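Long-range contacts in AvrA (Salmonella typhimurium, PDB 6BE0), which probably transfers acetyl groups from acetyl-CoA to serine and threonine residues of target proteins, as a YopJ-family bacterial effector that binds inositol hexakisphosphate: residues Leu177-Ser182 and His239-Arg245; Arg271-Asn275 and Ser287-Lys291. All blocks are in the same frame, centred on the assembly; numbering follows the deposited sequence.

Interaction 1: Leu177-Ser182 and His239-Arg245. With COA (coenzyme A), chain C; IHP (inositol hexakisphosphate), chain B.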
loop_
_atom_site.group_PDB
_atom_site.type_symbol
_atom_site.label_atom_id
_atom_site.label_comp_id
_atom_site.label_asym_id
_atom_site.label_seq_id
_atom_site.Cartn_x
_atom_site.Cartn_y
_atom_site.Cartn_z
ATOM N N LEU A 177 1.958 -9.089 0.632
ATOM C CA LEU A 177 3.215 -8.466 1.035
ATOM C C LEU A 177 3.639 -8.912 2.432
ATOM O O LEU A 177 4.819 -9.168 2.675
ATOM C CB LEU A 177 3.095 -6.939 0.983
ATOM C CG LEU A 177 2.846 -6.320 -0.397
ATOM C CD1 LEU A 177 2.828 -4.802 -0.298
ATOM C CD2 LEU A 177 3.885 -6.772 -1.416
ATOM N N ASP A 178 2.669 -9.015 3.337
ATOM C CA ASP A 178 2.932 -9.361 4.732
ATOM C C ASP A 178 4.023 -8.469 5.319
ATOM O O ASP A 178 5.041 -8.957 5.808
ATOM C CB ASP A 178 3.331 -10.834 4.862
ATOM C CG ASP A 178 3.393 -11.302 6.310
ATOM O OD1 ASP A 178 2.642 -10.758 7.150
ATOM O OD2 ASP A 178 4.193 -12.213 6.610
ATOM N N ILE A 179 3.807 -7.159 5.245
ATOM C CA ILE A 179 4.710 -6.189 5.853
ATOM C C ILE A 179 3.968 -5.373 6.906
ATOM O O ILE A 179 4.589 -4.724 7.745
ATOM C CB ILE A 179 5.326 -5.247 4.803
ATOM C CG1 ILE A 179 4.231 -4.579 3.969
ATOM C CG2 ILE A 179 6.285 -6.023 3.907
ATOM C CD1 ILE A 179 4.740 -3.459 3.080
ATOM N N GLN A 180 2.638 -5.407 6.853
ATOM C CA GLN A 180 1.819 -4.829 7.911
ATOM C C GLN A 180 1.473 -5.908 8.926
ATOM O O GLN A 180 1.014 -6.991 8.561
ATOM C CB GLN A 180 0.536 -4.207 7.356
ATOM C CG GLN A 180 -0.389 -3.660 8.442
ATOM C CD GLN A 180 -1.765 -3.307 7.924
ATOM O OE1 GLN A 180 -1.939 -3.009 6.745
ATOM N NE2 GLN A 180 -2.755 -3.346 8.810
ATOM N N ARG A 181 1.690 -5.597 10.198
ATOM C CA ARG A 181 1.351 -6.501 11.290
ATOM C C ARG A 181 0.497 -5.776 12.325
ATOM O O ARG A 181 -0.242 -6.408 13.078
ATOM C CB ARG A 181 2.617 -7.059 11.942
ATOM C CG ARG A 181 3.627 -7.636 10.958
ATOM C CD ARG A 181 3.123 -8.911 10.314
ATOM N NE ARG A 181 4.034 -9.420 9.290
ATOM C CZ ARG A 181 5.220 -9.967 9.540
ATOM N NH1 ARG A 181 5.671 -10.067 10.784
ATOM N NH2 ARG A 181 5.966 -10.409 8.539
ATOM N N SER A 182 0.604 -4.449 12.363
ATOM C CA SER A 182 -0.228 -3.648 13.253
ATOM C C SER A 182 -1.681 -3.748 12.805
ATOM O O SER A 182 -1.965 -4.161 11.682
ATOM C CB SER A 182 0.241 -2.194 13.280
ATOM O OG SER A 182 0.214 -1.614 11.990
ATOM N N HIS A 239 8.558 0.435 5.639
ATOM C CA HIS A 239 7.680 0.413 6.808
ATOM C C HIS A 239 7.406 -1.002 7.307
ATOM O O HIS A 239 6.494 -1.207 8.108
ATOM C CB HIS A 239 6.351 1.101 6.488
ATOM C CG HIS A 239 6.492 2.541 6.106
ATOM N ND1 HIS A 239 6.856 3.518 7.007
ATOM C CD2 HIS A 239 6.316 3.171 4.919
ATOM C CE1 HIS A 239 6.900 4.686 6.395
ATOM N NE2 HIS A 239 6.577 4.504 5.127
ATOM N N THR A 240 8.188 -1.972 6.836
ATOM C CA THR A 240 8.011 -3.363 7.247
ATOM C C THR A 240 8.014 -3.487 8.764
ATOM O O THR A 240 8.928 -3.011 9.436
ATOM C CB THR A 240 9.112 -4.276 6.675
ATOM O OG1 THR A 240 9.159 -4.140 5.252
ATOM C CG2 THR A 240 8.841 -5.736 7.029
ATOM N N GLN A 241 6.977 -4.129 9.290
ATOM C CA GLN A 241 6.809 -4.289 10.727
ATOM C C GLN A 241 7.242 -5.684 11.163
ATOM O O GLN A 241 6.416 -6.519 11.520
ATOM C CB GLN A 241 5.354 -4.023 11.117
ATOM C CG GLN A 241 4.947 -2.567 10.940
ATOM C CD GLN A 241 3.454 -2.341 11.068
ATOM O OE1 GLN A 241 2.650 -3.208 10.728
ATOM N NE2 GLN A 241 3.075 -1.167 11.559
ATOM N N GLY A 242 8.548 -5.927 11.130
ATOM C CA GLY A 242 9.093 -7.220 11.498
ATOM C C GLY A 242 10.515 -7.396 11.000
ATOM O O GLY A 242 10.768 -7.372 9.796
ATOM N N ALA A 243 11.446 -7.570 11.932
ATOM C CA ALA A 243 12.851 -7.756 11.592
ATOM C C ALA A 243 13.050 -9.037 10.786
ATOM O O ALA A 243 13.835 -9.069 9.836
ATOM C CB ALA A 243 13.701 -7.784 12.852
ATOM N N GLN A 244 12.337 -10.090 11.172
ATOM C CA GLN A 244 12.405 -11.362 10.465
ATOM C C GLN A 244 11.931 -11.197 9.027
ATOM O O GLN A 244 12.513 -11.760 8.103
ATOM C CB GLN A 244 11.565 -12.423 11.179
ATOM C CG GLN A 244 11.577 -13.791 10.507
ATOM C CD GLN A 244 12.965 -14.405 10.449
ATOM O OE1 GLN A 244 13.749 -14.286 11.392
ATOM N NE2 GLN A 244 13.277 -15.060 9.337
ATOM N N ARG A 245 10.869 -10.419 8.847
ATOM C CA ARG A 245 10.304 -10.187 7.522
ATOM C C ARG A 245 11.301 -9.476 6.612
ATOM O O ARG A 245 11.377 -9.762 5.416
ATOM C CB ARG A 245 9.016 -9.370 7.630
ATOM C CG ARG A 245 8.322 -9.093 6.303
ATOM C CD ARG A 245 7.829 -10.361 5.622
ATOM N NE ARG A 245 7.328 -10.084 4.277
ATOM C CZ ARG A 245 8.085 -10.050 3.183
ATOM N NH1 ARG A 245 9.390 -10.282 3.257
ATOM N NH2 ARG A 245 7.535 -9.785 2.007
HETATM N N1A COA C . 3.277 -3.708 15.541
HETATM C C2A COA C . 4.528 -3.965 15.052
HETATM N N3A COA C . 4.925 -5.252 14.825
HETATM C C4A COA C . 4.078 -6.296 15.085
HETATM C C5A COA C . 2.840 -6.050 15.566
HETATM C C6A COA C . 2.445 -4.737 15.794
HETATM N N6A COA C . 1.399 -3.872 16.239
HETATM N N7A COA C . 2.203 -7.244 15.735
HETATM C C8A COA C . 3.057 -8.229 15.354
HETATM N N9A COA C . 4.213 -7.653 14.954
HETATM C C1B COA C . 5.391 -8.292 14.468
HETATM C C2B COA C . 6.351 -8.256 15.365
HETATM O O2B COA C . 7.253 -7.149 15.096
HETATM C C3B COA C . 7.126 -9.673 15.217
HETATM O O3B COA C . 7.988 -9.661 14.079
HETATM P P3B COA C . 9.578 -9.827 14.295
HETATM O O7A COA C . 10.138 -8.573 14.927
HETATM O O8A COA C . 9.849 -11.009 15.192
HETATM O O9A COA C . 10.248 -10.056 12.957
HETATM C C4B COA C . 6.137 -10.581 15.043
HETATM O O4B COA C . 5.091 -9.837 14.222
HETATM C C5B COA C . 5.563 -11.007 16.386
HETATM O O5B COA C . 4.380 -11.773 16.186
HETATM P P1A COA C . 4.396 -13.340 16.516
HETATM O O1A COA C . 5.802 -13.896 16.357
HETATM O O2A COA C . 3.914 -13.553 17.941
HETATM O O3A COA C . 3.419 -14.091 15.520
HETATM C C1 IHP B . 10.089 10.617 0.541
HETATM C C2 IHP B . 8.985 9.789 1.188
HETATM C C3 IHP B . 9.442 9.203 2.513
HETATM C C4 IHP B . 9.965 10.289 3.430
HETATM C C5 IHP B . 11.183 10.922 2.784
HETATM C C6 IHP B . 10.796 11.596 1.476
HETATM O O11 IHP B . 9.534 11.309 -0.564
HETATM P P1 IHP B . 9.823 10.741 -2.026
HETATM O O21 IHP B . 8.575 10.869 -2.870
HETATM O O31 IHP B . 10.216 9.280 -1.969
HETATM O O41 IHP B . 10.935 11.539 -2.654
HETATM O O12 IHP B . 7.799 10.595 1.368
HETATM P P2 IHP B . 6.464 10.221 0.601
HETATM O O22 IHP B . 6.723 10.068 -0.878
HETATM O O32 IHP B . 5.897 8.921 1.120
HETATM O O42 IHP B . 5.446 11.321 0.805
HETATM O O13 IHP B . 8.365 8.493 3.127
HETATM P P3 IHP B . 8.439 6.905 3.229
HETATM O O23 IHP B . 7.072 6.316 2.985
HETATM O O33 IHP B . 9.405 6.338 2.215
HETATM O O43 IHP B . 8.892 6.512 4.611
HETATM O O14 IHP B . 10.238 9.762 4.742
HETATM P P4 IHP B . 11.461 8.770 5.090
HETATM O O24 IHP B . 10.956 7.649 5.970
HETATM O O34 IHP B . 12.076 8.170 3.846
HETATM O O44 IHP B . 12.516 9.516 5.859
HETATM O O15 IHP B . 11.813 11.866 3.652
HETATM P P5 IHP B . 13.382 12.063 3.554
HETATM O O25 IHP B . 13.898 11.483 2.255
HETATM O O35 IHP B . 13.696 13.537 3.606
HETATM O O45 IHP B . 14.077 11.373 4.702
HETATM O O16 IHP B . 9.979 12.738 1.730
HETATM P P6 IHP B . 10.349 14.103 1.062
HETATM O O26 IHP B . 9.542 15.210 1.690
HETATM O O36 IHP B . 11.816 14.389 1.250
HETATM O O46 IHP B . 10.037 14.063 -0.414
#
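Q241 drives its side-chain amide into the backbone of R181 and S182, and this is the tightly packed part of the contact. Its OE1 takes two N-H groups, each at 175°: R181 N lies 2.6 Å from Q241 OE1, in the carbonyl plane, whereas S182 N arrives from above it. Q241 NE2 turns to S182 OG, 2.9 Å away and close to the amide plane, which fixes the amide's rotation; the same hydroxyl also bonds E185. With CG anti to the carbonyl carbon (chi1 -68°) and an extended chain beyond it, Q241 reaches past I179, whose O accepts Q241 N at 2.9 Å. Next to this bond, CG2 of I179 packs 4.0 Å from CG2 of T240, their side chains crossing nearly at right angles.

A second grip comes from R245, which binds L177 O side-on in its guanidinium plane: NE lies 3.1 Å and NH2 2.9 Å from that oxygen. NH2 is also salt-bridged to D229. NH2 of R181 rests against the R245 chain at CB and CD, the two side chains crossing at about a right angle, while R181 NE forms a salt bridge with D178 OD1.

The more open side faces coenzyme A. R181 CB approaches the adenine at N9A (3.5 Å), but its NH1 bond to O4B is weak. G242 is the N-cap of helix 243-252, whose first turn presents Q244 N to COA O9A at 2.7 Å; the exposed Q244 side chain is poorly ordered. The contact thus helps form the cofactor pocket at the junction between the loop after strand 170-176 and the start of helix 243-252, with helix 186-199 packed against I179 and helix 287-300 against Q241 and S182.

Interaction 2: Arg271-Asn275 and Ser287-Lys291. With IHP (inositol hexakisphosphate), chain B.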
loop_
_atom_site.group_PDB
_atom_site.type_symbol
_atom_site.label_atom_id
_atom_site.label_comp_id
_atom_site.label_asym_id
_atom_site.label_seq_id
_atom_site.Cartn_x
_atom_site.Cartn_y
_atom_site.Cartn_z
ATOM N N ARG A 271 17.255 2.308 9.054
ATOM C CA ARG A 271 15.989 3.019 9.177
ATOM C C ARG A 271 14.999 2.244 10.043
ATOM O O ARG A 271 14.265 2.838 10.834
ATOM C CB ARG A 271 15.368 3.281 7.803
ATOM C CG ARG A 271 13.889 3.592 7.898
ATOM C CD ARG A 271 13.311 4.230 6.652
ATOM N NE ARG A 271 11.855 4.273 6.750
ATOM C CZ ARG A 271 11.182 5.058 7.585
ATOM N NH1 ARG A 271 11.824 5.885 8.399
ATOM N NH2 ARG A 271 9.860 5.016 7.609
ATOM N N PHE A 272 14.969 0.925 9.876
ATOM C CA PHE A 272 14.066 0.078 10.649
ATOM C C PHE A 272 14.287 0.270 12.143
ATOM O O PHE A 272 13.334 0.343 12.917
ATOM C CB PHE A 272 14.255 -1.396 10.282
ATOM C CG PHE A 272 13.517 -2.344 11.187
ATOM C CD1 PHE A 272 12.164 -2.581 11.010
ATOM C CD2 PHE A 272 14.176 -2.999 12.215
ATOM C CE1 PHE A 272 11.483 -3.452 11.842
ATOM C CE2 PHE A 272 13.501 -3.871 13.048
ATOM C CZ PHE A 272 12.153 -4.096 12.861
ATOM N N ASP A 273 15.553 0.358 12.539
ATOM C CA ASP A 273 15.908 0.542 13.939
ATOM C C ASP A 273 15.595 1.956 14.424
ATOM O O ASP A 273 15.194 2.147 15.571
ATOM C CB ASP A 273 17.393 0.235 14.156
ATOM C CG ASP A 273 17.707 -1.250 14.064
ATOM O OD1 ASP A 273 16.766 -2.071 14.109
ATOM O OD2 ASP A 273 18.902 -1.599 13.962
ATOM N N ASN A 274 15.775 2.944 13.552
ATOM C CA ASN A 274 15.543 4.338 13.922
ATOM C C ASN A 274 14.061 4.693 14.030
ATOM O O ASN A 274 13.712 5.834 14.336
ATOM C CB ASN A 274 16.216 5.272 12.913
ATOM C CG ASN A 274 17.729 5.255 13.018
ATOM O OD1 ASN A 274 18.294 4.819 14.021
ATOM N ND2 ASN A 274 18.396 5.744 11.979
ATOM N N ASN A 275 13.197 3.716 13.772
ATOM C CA ASN A 275 11.756 3.909 13.889
ATOM C C ASN A 275 11.114 2.763 14.664
ATOM O O ASN A 275 10.018 2.309 14.331
ATOM C CB ASN A 275 11.122 4.031 12.503
ATOM C CG ASN A 275 11.621 5.241 11.739
ATOM O OD1 ASN A 275 10.962 6.279 11.702
ATOM N ND2 ASN A 275 12.793 5.114 11.129
ATOM N N SER A 287 6.897 2.842 12.592
ATOM C CA SER A 287 7.214 3.587 11.378
ATOM C C SER A 287 5.941 4.075 10.695
ATOM O O SER A 287 5.810 5.258 10.376
ATOM C CB SER A 287 8.031 2.725 10.413
ATOM O OG SER A 287 8.586 3.515 9.376
ATOM N N ALA A 288 5.003 3.159 10.476
ATOM C CA ALA A 288 3.736 3.496 9.840
ATOM C C ALA A 288 2.952 4.504 10.673
ATOM O O ALA A 288 2.322 5.410 10.127
ATOM C CB ALA A 288 2.906 2.241 9.615
ATOM N N HIS A 289 2.991 4.350 11.992
ATOM C CA HIS A 289 2.296 5.272 12.883
ATOM C C HIS A 289 2.906 6.668 12.798
ATOM O O HIS A 289 2.195 7.670 12.877
ATOM C CB HIS A 289 2.334 4.764 14.325
ATOM C CG HIS A 289 1.430 3.598 14.576
ATOM N ND1 HIS A 289 1.744 2.313 14.190
ATOM C CD2 HIS A 289 0.214 3.526 15.167
ATOM C CE1 HIS A 289 0.764 1.499 14.538
ATOM N NE2 HIS A 289 -0.178 2.209 15.131
ATOM N N LYS A 290 4.223 6.730 12.633
ATOM C CA LYS A 290 4.905 8.005 12.448
ATOM C C LYS A 290 4.577 8.588 11.078
ATOM O O LYS A 290 4.486 9.806 10.924
ATOM C CB LYS A 290 6.419 7.844 12.610
ATOM C CG LYS A 290 6.863 7.625 14.053
ATOM C CD LYS A 290 8.329 7.222 14.157
ATOM C CE LYS A 290 9.264 8.370 13.806
ATOM N NZ LYS A 290 10.697 7.977 13.943
ATOM N N LYS A 291 4.389 7.723 10.084
ATOM C CA LYS A 291 4.063 8.183 8.737
ATOM C C LYS A 291 2.685 8.839 8.707
ATOM O O LYS A 291 2.477 9.822 7.994
ATOM C CB LYS A 291 4.112 7.029 7.732
ATOM C CG LYS A 291 3.947 7.469 6.274
ATOM C CD LYS A 291 5.075 8.395 5.830
ATOM C CE LYS A 291 4.910 8.855 4.388
ATOM N NZ LYS A 291 5.019 7.736 3.417
HETATM C C1 IHP B . 10.089 10.617 0.541
HETATM C C2 IHP B . 8.985 9.789 1.188
HETATM C C3 IHP B . 9.442 9.203 2.513
HETATM C C4 IHP B . 9.965 10.289 3.430
HETATM C C5 IHP B . 11.183 10.922 2.784
HETATM C C6 IHP B . 10.796 11.596 1.476
HETATM O O11 IHP B . 9.534 11.309 -0.564
HETATM P P1 IHP B . 9.823 10.741 -2.026
HETATM O O21 IHP B . 8.575 10.869 -2.870
HETATM O O31 IHP B . 10.216 9.280 -1.969
HETATM O O41 IHP B . 10.935 11.539 -2.654
HETATM O O12 IHP B . 7.799 10.595 1.368
HETATM P P2 IHP B . 6.464 10.221 0.601
HETATM O O22 IHP B . 6.723 10.068 -0.878
HETATM O O32 IHP B . 5.897 8.921 1.120
HETATM O O42 IHP B . 5.446 11.321 0.805
HETATM O O13 IHP B . 8.365 8.493 3.127
HETATM P P3 IHP B . 8.439 6.905 3.229
HETATM O O23 IHP B . 7.072 6.316 2.985
HETATM O O33 IHP B . 9.405 6.338 2.215
HETATM O O43 IHP B . 8.892 6.512 4.611
HETATM O O14 IHP B . 10.238 9.762 4.742
HETATM P P4 IHP B . 11.461 8.770 5.090
HETATM O O24 IHP B . 10.956 7.649 5.970
HETATM O O34 IHP B . 12.076 8.170 3.846
HETATM O O44 IHP B . 12.516 9.516 5.859
HETATM O O15 IHP B . 11.813 11.866 3.652
HETATM P P5 IHP B . 13.382 12.063 3.554
HETATM O O25 IHP B . 13.898 11.483 2.255
HETATM O O35 IHP B . 13.696 13.537 3.606
HETATM O O45 IHP B . 14.077 11.373 4.702
HETATM O O16 IHP B . 9.979 12.738 1.730
HETATM P P6 IHP B . 10.349 14.103 1.062
HETATM O O26 IHP B . 9.542 15.210 1.690
HETATM O O36 IHP B . 11.816 14.389 1.250
HETATM O O46 IHP B . 10.037 14.063 -0.414
HETATM O O HOH W 1 7.574 6.765 9.007
#
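R271 presents one face of its guanidinium to inositol hexakisphosphate, with O24 over the group's centre 3.0 Å above the plane, while at the edge a water lies in plane beside NH2. S287 OG approaches NH2 obliquely, without hydrogen-bond geometry; this hydroxyl is hydrogen-bonded to H239 ND1 instead. The residues belong to a helix-β-hairpin-helix unit: helix 268-273 leads through antiparallel strands 276-278 and 283-285 into helix 287-300. The water joins the two helices, accepting from R271 NH2 at 3.2 Å and donating to S287 O at 2.7 Å. R271 reaches this place because its chain is extended from CG to NE, with CG anti to the backbone N (chi1 161°).

At the hairpin's entrance, the amide of N275 is held at both ends. Its ND2 gives a nearly straight bond (165°) to R271 O, 2.7 Å away, in the plane of the amide. The other end, OD1, accepts from K290, whose side chain crosses at about a right angle and whose bend at chi3 brings NZ to OD1 from above the carbonyl plane, off the lone pairs.

K291, on the same helix, binds two phosphates: its NZ lies 2.5 Å from IHP O23 and 2.7 Å from IHP O32.

In the fold
Interactions 1 and 2 have centres about 11 Å apart and meet at H239. Its ND1 is 2.9 Å from S287 OG, a probable hydrogen bond, while its NE2 donates to IHP O23 at 2.8 Å. The phosphate oxygen O23 is therefore shared by H239 of interaction 1 and K291 of interaction 2, with K238, K263 and K196 also bonded to the inositol phosphate. A second junction is packing: F272 CE1 lies 3.5 Å from T240 O, two residues before the N-cap of the helix whose first backbone N-H groups bind the coenzyme A phosphate. Segment 239-245 thus spans both ligands, a geometry consistent with inositol phosphate binding ordering the cofactor pocket.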